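Local coordinates for EmGH1 (Erythrobacter marinus, PDB 5Z87), which is probably a beta-glucosidase of glycosyl hydrolase family 3, hydrolysing beta-linked glucosides and perhaps also xylosides and arabinofuranosides, at residues 54-59 against 358-363; 466-471 against 607-612; 574-579 against 613-618. All blocks are in the same frame, centred on the assembly; numbering follows the deposited sequence.

Contact 1: 54-59 against 358-363; sequences MTLDEM and LVRDGL. With GOL (glycerol), chain H.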
loop_
_atom_site.group_PDB
_atom_site.type_symbol
_atom_site.label_atom_id
_atom_site.label_comp_id
_atom_site.label_asym_id
_atom_site.label_seq_id
_atom_site.Cartn_x
_atom_site.Cartn_y
_atom_site.Cartn_z
ATOM N N MET A 54 5.320 -48.468 -8.817
ATOM C CA MET A 54 4.464 -47.774 -9.772
ATOM C C MET A 54 5.253 -47.294 -10.982
ATOM O O MET A 54 6.436 -46.982 -10.884
ATOM C CB MET A 54 3.766 -46.583 -9.104
ATOM C CG MET A 54 2.953 -46.973 -7.880
ATOM S SD MET A 54 2.240 -45.601 -6.950
ATOM C CE MET A 54 1.184 -44.839 -8.196
ATOM N N THR A 55 4.579 -47.235 -12.131
ATOM C CA THR A 55 5.172 -46.682 -13.338
ATOM C C THR A 55 5.152 -45.145 -13.302
ATOM O O THR A 55 4.524 -44.518 -12.447
ATOM C CB THR A 55 4.429 -47.183 -14.580
ATOM O OG1 THR A 55 3.135 -46.556 -14.660
ATOM C CG2 THR A 55 4.272 -48.722 -14.535
ATOM N N LEU A 56 5.855 -44.543 -14.265
ATOM C CA LEU A 56 5.795 -43.097 -14.459
ATOM C C LEU A 56 4.356 -42.615 -14.622
ATOM O O LEU A 56 3.932 -41.652 -13.968
ATOM C CB LEU A 56 6.626 -42.708 -15.681
ATOM C CG LEU A 56 6.480 -41.276 -16.195
ATOM C CD1 LEU A 56 6.957 -40.305 -15.141
ATOM C CD2 LEU A 56 7.261 -41.082 -17.485
ATOM N N ASP A 57 3.589 -43.276 -15.494
ATOM C CA ASP A 57 2.215 -42.857 -15.759
ATOM C C ASP A 57 1.325 -43.011 -14.532
ATOM O O ASP A 57 0.415 -42.196 -14.317
ATOM C CB ASP A 57 1.643 -43.651 -16.934
ATOM C CG ASP A 57 2.255 -43.247 -18.262
ATOM O OD1 ASP A 57 3.076 -42.309 -18.277
ATOM O OD2 ASP A 57 1.914 -43.861 -19.295
ATOM N N GLU A 58 1.574 -44.034 -13.711
ATOM C CA GLU A 58 0.757 -44.229 -12.517
ATOM C C GLU A 58 1.070 -43.186 -11.449
ATOM O O GLU A 58 0.161 -42.688 -10.778
ATOM C CB GLU A 58 0.960 -45.640 -11.969
ATOM C CG GLU A 58 0.459 -46.737 -12.926
ATOM C CD GLU A 58 0.748 -48.124 -12.383
ATOM O OE1 GLU A 58 1.824 -48.308 -11.761
ATOM O OE2 GLU A 58 -0.110 -49.020 -12.564
ATOM N N MET A 59 2.348 -42.855 -11.265
ATOM C CA MET A 59 2.696 -41.797 -10.326
ATOM C C MET A 59 2.190 -40.444 -10.808
ATOM O O MET A 59 1.667 -39.653 -10.014
ATOM C CB MET A 59 4.203 -41.753 -10.120
ATOM C CG MET A 59 4.715 -42.892 -9.283
ATOM S SD MET A 59 6.472 -42.730 -8.953
ATOM C CE MET A 59 7.121 -42.835 -10.626
ATOM N N LEU A 358 6.681 -35.008 -20.860
ATOM C CA LEU A 358 7.871 -34.176 -20.672
ATOM C C LEU A 358 9.032 -35.000 -20.139
ATOM O O LEU A 358 10.186 -34.779 -20.524
ATOM C CB LEU A 358 7.578 -33.002 -19.726
ATOM C CG LEU A 358 6.661 -31.923 -20.307
ATOM C CD1 LEU A 358 6.008 -31.106 -19.196
ATOM C CD2 LEU A 358 7.433 -31.033 -21.296
ATOM N N VAL A 359 8.746 -35.931 -19.229
ATOM C CA VAL A 359 9.778 -36.834 -18.733
ATOM C C VAL A 359 10.299 -37.706 -19.868
ATOM O O VAL A 359 11.514 -37.850 -20.061
ATOM C CB VAL A 359 9.227 -37.685 -17.580
ATOM C CG1 VAL A 359 10.170 -38.844 -17.265
ATOM C CG2 VAL A 359 8.988 -36.808 -16.362
ATOM N N ARG A 360 9.385 -38.275 -20.658
ATOM C CA ARG A 360 9.808 -39.145 -21.750
ATOM C C ARG A 360 10.565 -38.359 -22.815
ATOM O O ARG A 360 11.552 -38.852 -23.371
ATOM C CB ARG A 360 8.599 -39.878 -22.335
ATOM C CG ARG A 360 8.097 -41.016 -21.424
ATOM C CD ARG A 360 7.067 -41.901 -22.111
ATOM N NE ARG A 360 5.872 -41.139 -22.433
ATOM C CZ ARG A 360 4.779 -41.121 -21.675
ATOM N NH1 ARG A 360 4.740 -41.840 -20.559
ATOM N NH2 ARG A 360 3.725 -40.388 -22.034
ATOM N N ASP A 361 10.154 -37.119 -23.078
ATOM C CA ASP A 361 10.876 -36.286 -24.032
ATOM C C ASP A 361 12.218 -35.776 -23.495
ATOM O O ASP A 361 12.965 -35.143 -24.250
ATOM C CB ASP A 361 10.003 -35.108 -24.470
ATOM C CG ASP A 361 8.883 -35.531 -25.403
ATOM O OD1 ASP A 361 8.885 -36.693 -25.850
ATOM O OD2 ASP A 361 7.993 -34.704 -25.690
ATOM N N GLY A 362 12.557 -36.038 -22.236
ATOM C CA GLY A 362 13.837 -35.598 -21.717
ATOM C C GLY A 362 13.895 -34.165 -21.235
ATOM O O GLY A 362 14.983 -33.684 -20.895
ATOM N N LEU A 363 12.765 -33.468 -21.182
ATOM C CA LEU A 363 12.725 -32.086 -20.723
ATOM C C LEU A 363 12.501 -31.960 -19.222
ATOM O O LEU A 363 12.455 -30.834 -18.717
ATOM C CB LEU A 363 11.633 -31.325 -21.480
ATOM C CG LEU A 363 11.744 -31.550 -22.986
ATOM C CD1 LEU A 363 10.466 -31.159 -23.714
ATOM C CD2 LEU A 363 12.942 -30.785 -23.521
HETATM C C1 GOL H . -0.361 -39.120 -21.233
HETATM O O1 GOL H . 0.842 -38.571 -21.723
HETATM C C2 GOL H . 0.028 -39.958 -19.989
HETATM O O2 GOL H . 1.082 -40.838 -20.251
HETATM C C3 GOL H . -1.263 -40.705 -19.569
HETATM O O3 GOL H . -0.880 -41.578 -18.527
#

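Contact 2: 466-471 against 607-612; sequences LQAYAE and GGHAIA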
loop_
_atom_site.group_PDB
_atom_site.type_symbol
_atom_site.label_atom_id
_atom_site.label_comp_id
_atom_site.label_asym_id
_atom_site.label_seq_id
_atom_site.Cartn_x
_atom_site.Cartn_y
_atom_site.Cartn_z
ATOM N N LEU A 466 -35.813 -12.358 16.072
ATOM C CA LEU A 466 -36.541 -11.405 16.899
ATOM C C LEU A 466 -38.033 -11.741 16.977
ATOM O O LEU A 466 -38.653 -11.579 18.036
ATOM C CB LEU A 466 -36.312 -9.993 16.363
ATOM C CG LEU A 466 -34.992 -9.387 16.846
ATOM C CD1 LEU A 466 -34.699 -8.094 16.106
ATOM C CD2 LEU A 466 -35.003 -9.172 18.369
ATOM N N GLN A 467 -38.626 -12.216 15.875
ATOM C CA GLN A 467 -40.013 -12.672 15.922
ATOM C C GLN A 467 -40.193 -13.781 16.952
ATOM O O GLN A 467 -41.133 -13.755 17.753
ATOM C CB GLN A 467 -40.457 -13.162 14.552
ATOM C CG GLN A 467 -40.738 -12.071 13.545
ATOM C CD GLN A 467 -40.840 -12.647 12.139
ATOM O OE1 GLN A 467 -40.327 -13.736 11.872
ATOM N NE2 GLN A 467 -41.497 -11.928 11.243
ATOM N N ALA A 468 -39.293 -14.767 16.947
ATOM C CA ALA A 468 -39.398 -15.858 17.907
ATOM C C ALA A 468 -39.205 -15.365 19.328
ATOM O O ALA A 468 -39.824 -15.898 20.254
ATOM C CB ALA A 468 -38.379 -16.948 17.593
ATOM N N TYR A 469 -38.348 -14.358 19.518
ATOM C CA TYR A 469 -38.160 -13.791 20.845
ATOM C C TYR A 469 -39.398 -13.024 21.294
ATOM O O TYR A 469 -39.803 -13.110 22.459
ATOM C CB TYR A 469 -36.931 -12.883 20.861
ATOM C CG TYR A 469 -36.430 -12.636 22.258
ATOM C CD1 TYR A 469 -36.992 -11.644 23.050
ATOM C CD2 TYR A 469 -35.408 -13.409 22.800
ATOM C CE1 TYR A 469 -36.547 -11.423 24.337
ATOM C CE2 TYR A 469 -34.950 -13.187 24.083
ATOM C CZ TYR A 469 -35.536 -12.197 24.850
ATOM O OH TYR A 469 -35.104 -11.966 26.134
ATOM N N ALA A 470 -40.013 -12.269 20.384
ATOM C CA ALA A 470 -41.216 -11.528 20.737
ATOM C C ALA A 470 -42.337 -12.470 21.178
ATOM O O ALA A 470 -43.040 -12.195 22.159
ATOM C CB ALA A 470 -41.646 -10.669 19.551
ATOM N N GLU A 471 -42.493 -13.600 20.486
ATOM C CA GLU A 471 -43.563 -14.542 20.800
ATOM C C GLU A 471 -43.483 -15.002 22.247
ATOM O O GLU A 471 -44.485 -14.992 22.972
ATOM C CB GLU A 471 -43.495 -15.741 19.853
ATOM C CG GLU A 471 -44.196 -16.986 20.368
ATOM C CD GLU A 471 -44.916 -17.747 19.262
ATOM O OE1 GLU A 471 -45.824 -18.546 19.581
ATOM O OE2 GLU A 471 -44.571 -17.545 18.075
ATOM N N GLY A 607 -27.640 -17.323 13.882
ATOM C CA GLY A 607 -27.267 -15.971 14.278
ATOM C C GLY A 607 -28.441 -15.131 14.750
ATOM O O GLY A 607 -28.314 -14.350 15.697
ATOM N N GLY A 608 -29.596 -15.278 14.100
ATOM C CA GLY A 608 -30.762 -14.498 14.481
ATOM C C GLY A 608 -31.139 -14.672 15.939
ATOM O O GLY A 608 -31.543 -13.713 16.601
ATOM N N HIS A 609 -30.998 -15.894 16.463
ATOM C CA HIS A 609 -31.293 -16.126 17.876
ATOM C C HIS A 609 -30.242 -15.486 18.773
ATOM O O HIS A 609 -30.572 -14.919 19.824
ATOM C CB HIS A 609 -31.389 -17.631 18.169
ATOM C CG HIS A 609 -32.510 -18.325 17.451
ATOM N ND1 HIS A 609 -33.822 -17.908 17.536
ATOM C CD2 HIS A 609 -32.516 -19.420 16.654
ATOM C CE1 HIS A 609 -34.583 -18.705 16.807
ATOM N NE2 HIS A 609 -33.815 -19.632 16.263
ATOM N N ALA A 610 -28.967 -15.584 18.391
ATOM C CA ALA A 610 -27.921 -15.020 19.236
ATOM C C ALA A 610 -28.020 -13.496 19.288
ATOM O O ALA A 610 -27.850 -12.898 20.352
ATOM C CB ALA A 610 -26.546 -15.475 18.748
ATOM N N ILE A 611 -28.331 -12.860 18.157
ATOM C CA ILE A 611 -28.547 -11.412 18.143
ATOM C C ILE A 611 -29.678 -11.021 19.091
ATOM O O ILE A 611 -29.551 -10.086 19.893
ATOM C CB ILE A 611 -28.837 -10.935 16.713
ATOM C CG1 ILE A 611 -27.602 -11.128 15.833
ATOM C CG2 ILE A 611 -29.317 -9.487 16.722
ATOM C CD1 ILE A 611 -27.815 -10.741 14.389
ATOM N N ALA A 612 -30.812 -11.721 19.000
ATOM C CA ALA A 612 -31.937 -11.401 19.869
ATOM C C ALA A 612 -31.567 -11.590 21.333
ATOM O O ALA A 612 -31.916 -10.764 22.182
ATOM C CB ALA A 612 -33.146 -12.262 19.497
#

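Contact 3: 574-579 against 613-618; sequences TTVAVL and SILFGD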
loop_
_atom_site.group_PDB
_atom_site.type_symbol
_atom_site.label_atom_id
_atom_site.label_comp_id
_atom_site.label_asym_id
_atom_site.label_seq_id
_atom_site.Cartn_x
_atom_site.Cartn_y
_atom_site.Cartn_z
ATOM N N THR A 574 -36.238 4.692 20.565
ATOM C CA THR A 574 -35.139 3.804 20.920
ATOM C C THR A 574 -34.662 3.058 19.678
ATOM O O THR A 574 -35.406 2.250 19.111
ATOM C CB THR A 574 -35.583 2.826 22.005
ATOM O OG1 THR A 574 -36.201 3.560 23.063
ATOM C CG2 THR A 574 -34.400 2.052 22.571
ATOM N N THR A 575 -33.434 3.335 19.237
ATOM C CA THR A 575 -32.912 2.799 17.986
ATOM C C THR A 575 -31.539 2.180 18.212
ATOM O O THR A 575 -30.655 2.814 18.792
ATOM C CB THR A 575 -32.827 3.890 16.912
ATOM O OG1 THR A 575 -34.112 4.496 16.744
ATOM C CG2 THR A 575 -32.388 3.302 15.573
ATOM N N VAL A 576 -31.366 0.940 17.751
ATOM C CA VAL A 576 -30.078 0.263 17.755
ATOM C C VAL A 576 -29.815 -0.293 16.364
ATOM O O VAL A 576 -30.732 -0.564 15.587
ATOM C CB VAL A 576 -30.009 -0.864 18.799
ATOM C CG1 VAL A 576 -30.376 -0.324 20.167
ATOM C CG2 VAL A 576 -30.938 -1.985 18.412
ATOM N N ALA A 577 -28.539 -0.471 16.057
ATOM C CA ALA A 577 -28.131 -1.017 14.774
ATOM C C ALA A 577 -27.362 -2.319 14.985
ATOM O O ALA A 577 -26.573 -2.446 15.935
ATOM C CB ALA A 577 -27.291 0.003 13.982
ATOM N N VAL A 578 -27.637 -3.289 14.111
ATOM C CA VAL A 578 -26.921 -4.564 14.030
ATOM C C VAL A 578 -26.234 -4.629 12.665
ATOM O O VAL A 578 -26.898 -4.534 11.624
ATOM C CB VAL A 578 -27.866 -5.762 14.216
ATOM C CG1 VAL A 578 -27.067 -7.067 14.319
ATOM C CG2 VAL A 578 -28.720 -5.575 15.450
ATOM N N LEU A 579 -24.914 -4.802 12.662
ATOM C CA LEU A 579 -24.160 -4.844 11.410
ATOM C C LEU A 579 -23.946 -6.292 10.970
ATOM O O LEU A 579 -23.423 -7.117 11.730
ATOM C CB LEU A 579 -22.816 -4.124 11.550
ATOM C CG LEU A 579 -22.869 -2.616 11.798
ATOM C CD1 LEU A 579 -21.504 -2.092 12.138
ATOM C CD2 LEU A 579 -23.399 -1.901 10.594
ATOM N N SER A 613 -30.831 -12.656 21.643
ATOM C CA SER A 613 -30.436 -12.895 23.026
ATOM C C SER A 613 -29.529 -11.787 23.561
ATOM O O SER A 613 -29.580 -11.458 24.755
ATOM C CB SER A 613 -29.746 -14.257 23.134
ATOM O OG SER A 613 -30.643 -15.308 22.802
ATOM N N ILE A 614 -28.688 -11.209 22.703
ATOM C CA ILE A 614 -27.808 -10.143 23.159
ATOM C C ILE A 614 -28.563 -8.825 23.220
ATOM O O ILE A 614 -28.318 -8.004 24.111
ATOM C CB ILE A 614 -26.564 -10.056 22.256
ATOM C CG1 ILE A 614 -25.570 -11.142 22.640
ATOM C CG2 ILE A 614 -25.892 -8.685 22.341
ATOM C CD1 ILE A 614 -24.662 -11.533 21.497
ATOM N N LEU A 615 -29.503 -8.602 22.306
ATOM C CA LEU A 615 -30.255 -7.352 22.345
ATOM C C LEU A 615 -31.045 -7.205 23.643
ATOM O O LEU A 615 -31.256 -6.081 24.112
ATOM C CB LEU A 615 -31.184 -7.254 21.141
ATOM C CG LEU A 615 -30.489 -6.866 19.836
ATOM C CD1 LEU A 615 -31.426 -7.039 18.656
ATOM C CD2 LEU A 615 -29.983 -5.449 19.908
ATOM N N PHE A 616 -31.441 -8.314 24.267
ATOM C CA PHE A 616 -32.324 -8.279 25.425
ATOM C C PHE A 616 -31.622 -8.666 26.723
ATOM O O PHE A 616 -32.275 -8.768 27.767
ATOM C CB PHE A 616 -33.549 -9.171 25.171
ATOM C CG PHE A 616 -34.591 -8.517 24.288
ATOM C CD1 PHE A 616 -35.413 -7.515 24.789
ATOM C CD2 PHE A 616 -34.731 -8.882 22.959
ATOM C CE1 PHE A 616 -36.360 -6.896 23.984
ATOM C CE2 PHE A 616 -35.671 -8.263 22.139
ATOM C CZ PHE A 616 -36.488 -7.269 22.653
ATOM N N GLY A 617 -30.316 -8.884 26.691
ATOM C CA GLY A 617 -29.569 -9.074 27.908
ATOM C C GLY A 617 -29.435 -10.497 28.383
ATOM O O GLY A 617 -28.734 -10.729 29.376
ATOM N N ASP A 618 -30.083 -11.464 27.727
ATOM C CA ASP A 618 -29.892 -12.854 28.140
ATOM C C ASP A 618 -28.441 -13.282 27.957
ATOM O O ASP A 618 -27.920 -14.080 28.741
ATOM C CB ASP A 618 -30.816 -13.786 27.355
ATOM C CG ASP A 618 -32.281 -13.379 27.441
ATOM O OD1 ASP A 618 -32.660 -12.657 28.384
ATOM O OD2 ASP A 618 -33.057 -13.776 26.548
#

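Contact 1: 54-59 against 358-363
Leu56 and Asp57, in the first turn of helix 56-61, meet Val359 and Arg360 near the C-terminal end of helix 355-360, a surface helix-to-helix contact in the family 3 N-terminal domain, of the TIM-barrel clan. The first segment starts its helix with a capping box: Thr55 OG1 accepts from Glu58 N at 3.1 Å, and Thr55 N gives its hydrogen to Glu58 OE1 at 3.0 Å. The other carboxylate oxygen of Glu58, OE2, makes a salt bridge to Arg120. Next comes Leu56. With CG anti to the backbone N (chi1 169°), it holds its two methyls out toward helix 355-360. There it meets Val359 tip to tip, with Leu56 CD2 3.7 Å from Val359 CG1. The same methyl rests 4.0 Å from CG of Arg360, on the aliphatic part of that chain. Asp57 then supplies the charge. Its OD1 uses the syn lone pair to take Arg360 NH1 at 2.9 Å, almost in the guanidinium plane, although carboxylate and guanidinium planes stand 81° apart. Were Asp57 an alanine, Arg360 would probably lose its charged mate here and its guanidinium be freer to turn, though Gln357 would still accept from NH2. A glycerol, probably from the crystallisation liquor, joins the two at the guanidinium edge: Arg360 NH2 donates to glycerol O2 at 3.2 Å, and that hydroxyl makes a weak bond to Asp57 OD1.

Contact 2: 466-471 against 607-612
Ala612 CB packs against two side chains of helix 462-473. On one flank CD2 of Leu466 comes within 3.8 Å of it; on another, CB of Tyr469 lies 4.1 Å away, with the ring atom CD2 little farther. Tyr469 has its CG anti to the backbone N (chi1 -161°), which turns the ring toward the C-terminal end of the second helix, and the carbonyl oxygen of Ala612 sits over one ring face, offset toward the rim. With only a methyl at position 612, the backbones come close: the CA atoms of Leu466 and Ala612 are 5.5 Å apart. One turn before Ala612, His609 offers its imidazole edge: CE1 lies 4.3 Å from Ala468 CB, near the ring plane. The two helix segments approach to 9.1 Å between axes and cross at -53°. Helix 462-473 is the helical link of a beta-alpha-beta crossover between the parallel neighbours 436-440 and 476-480 in the alpha/beta C-terminal domain, and helix 607-615 packs beside it. Leu466 also reaches down to Met437 and Val439 of strand 436-440. Farther out, Phe616 stacks on the Tyr469 ring and the phenol OH is hydrogen-bonded to Asp618. His609 rests against Arg410 and Val460, and Val460 in turn holds Gly608 by a backbone bond.

Contact 3: 574-579 against 613-618
The alpha/beta sheet of the C-terminal domain is covered here by the last helical turn of 607-615, where Leu615 sits over Val576 and Val578 of strand 574-580. This is a purely apolar, fully buried meeting of one forked side chain with two valines two positions apart on the strand. CD2 of Leu615 touches CG2 of Val576 at 3.9 Å, while its other branch, CD1, faces CG2 of Val578 more loosely at 4.4 Å. The Val576 and Leu615 side chains run antiparallel and pass flank to flank. Val576 carries CG2 between its backbone N and carbonyl carbon (chi1 -54°), and that is the methyl which makes the contact. Leu615 has its CG anti to the carbonyl carbon, and the two side chains together fill the 8.9 Å between the CA atoms of Leu615 and Val576. Just beyond it the helix closes with a Schellman motif: Gly617 adopts a positive phi, and its N makes a weak 3.4 Å bond back to Ile614 O. The strand is an inner one, hydrogen-bonded to strand 527-533 through Val576 and to strand 596-601 through Ala577. Val529 on strand 527-533 also touches both valines. Ala577 points away from Leu615 and meets Leu590 of helix 588-593, so the two helices that follow strand 574-580 in sequence cover opposite faces of the sheet.

In the fold
Contacts 2 and 3 are adjoining parts of one packing unit: their centres are 10 Å apart, both draw on helix 607-615, and their segments alternate along the chain. Ile611 CD1 packs on Val578 CG1 at 3.8 Å, and Leu466 CD2 reaches Phe616 CE2 at 3.9 Å, so the helix pair and the strand share a core. Contact 1 lies in the N-terminal domain on the other side of the chain's centre, 61 Å from contact 2 and 63 Å from contact 3, centre to centre. All three lie away from the pocket that holds dithiothreitol, which takes residues from both domains, among them Asp313 and Glu541.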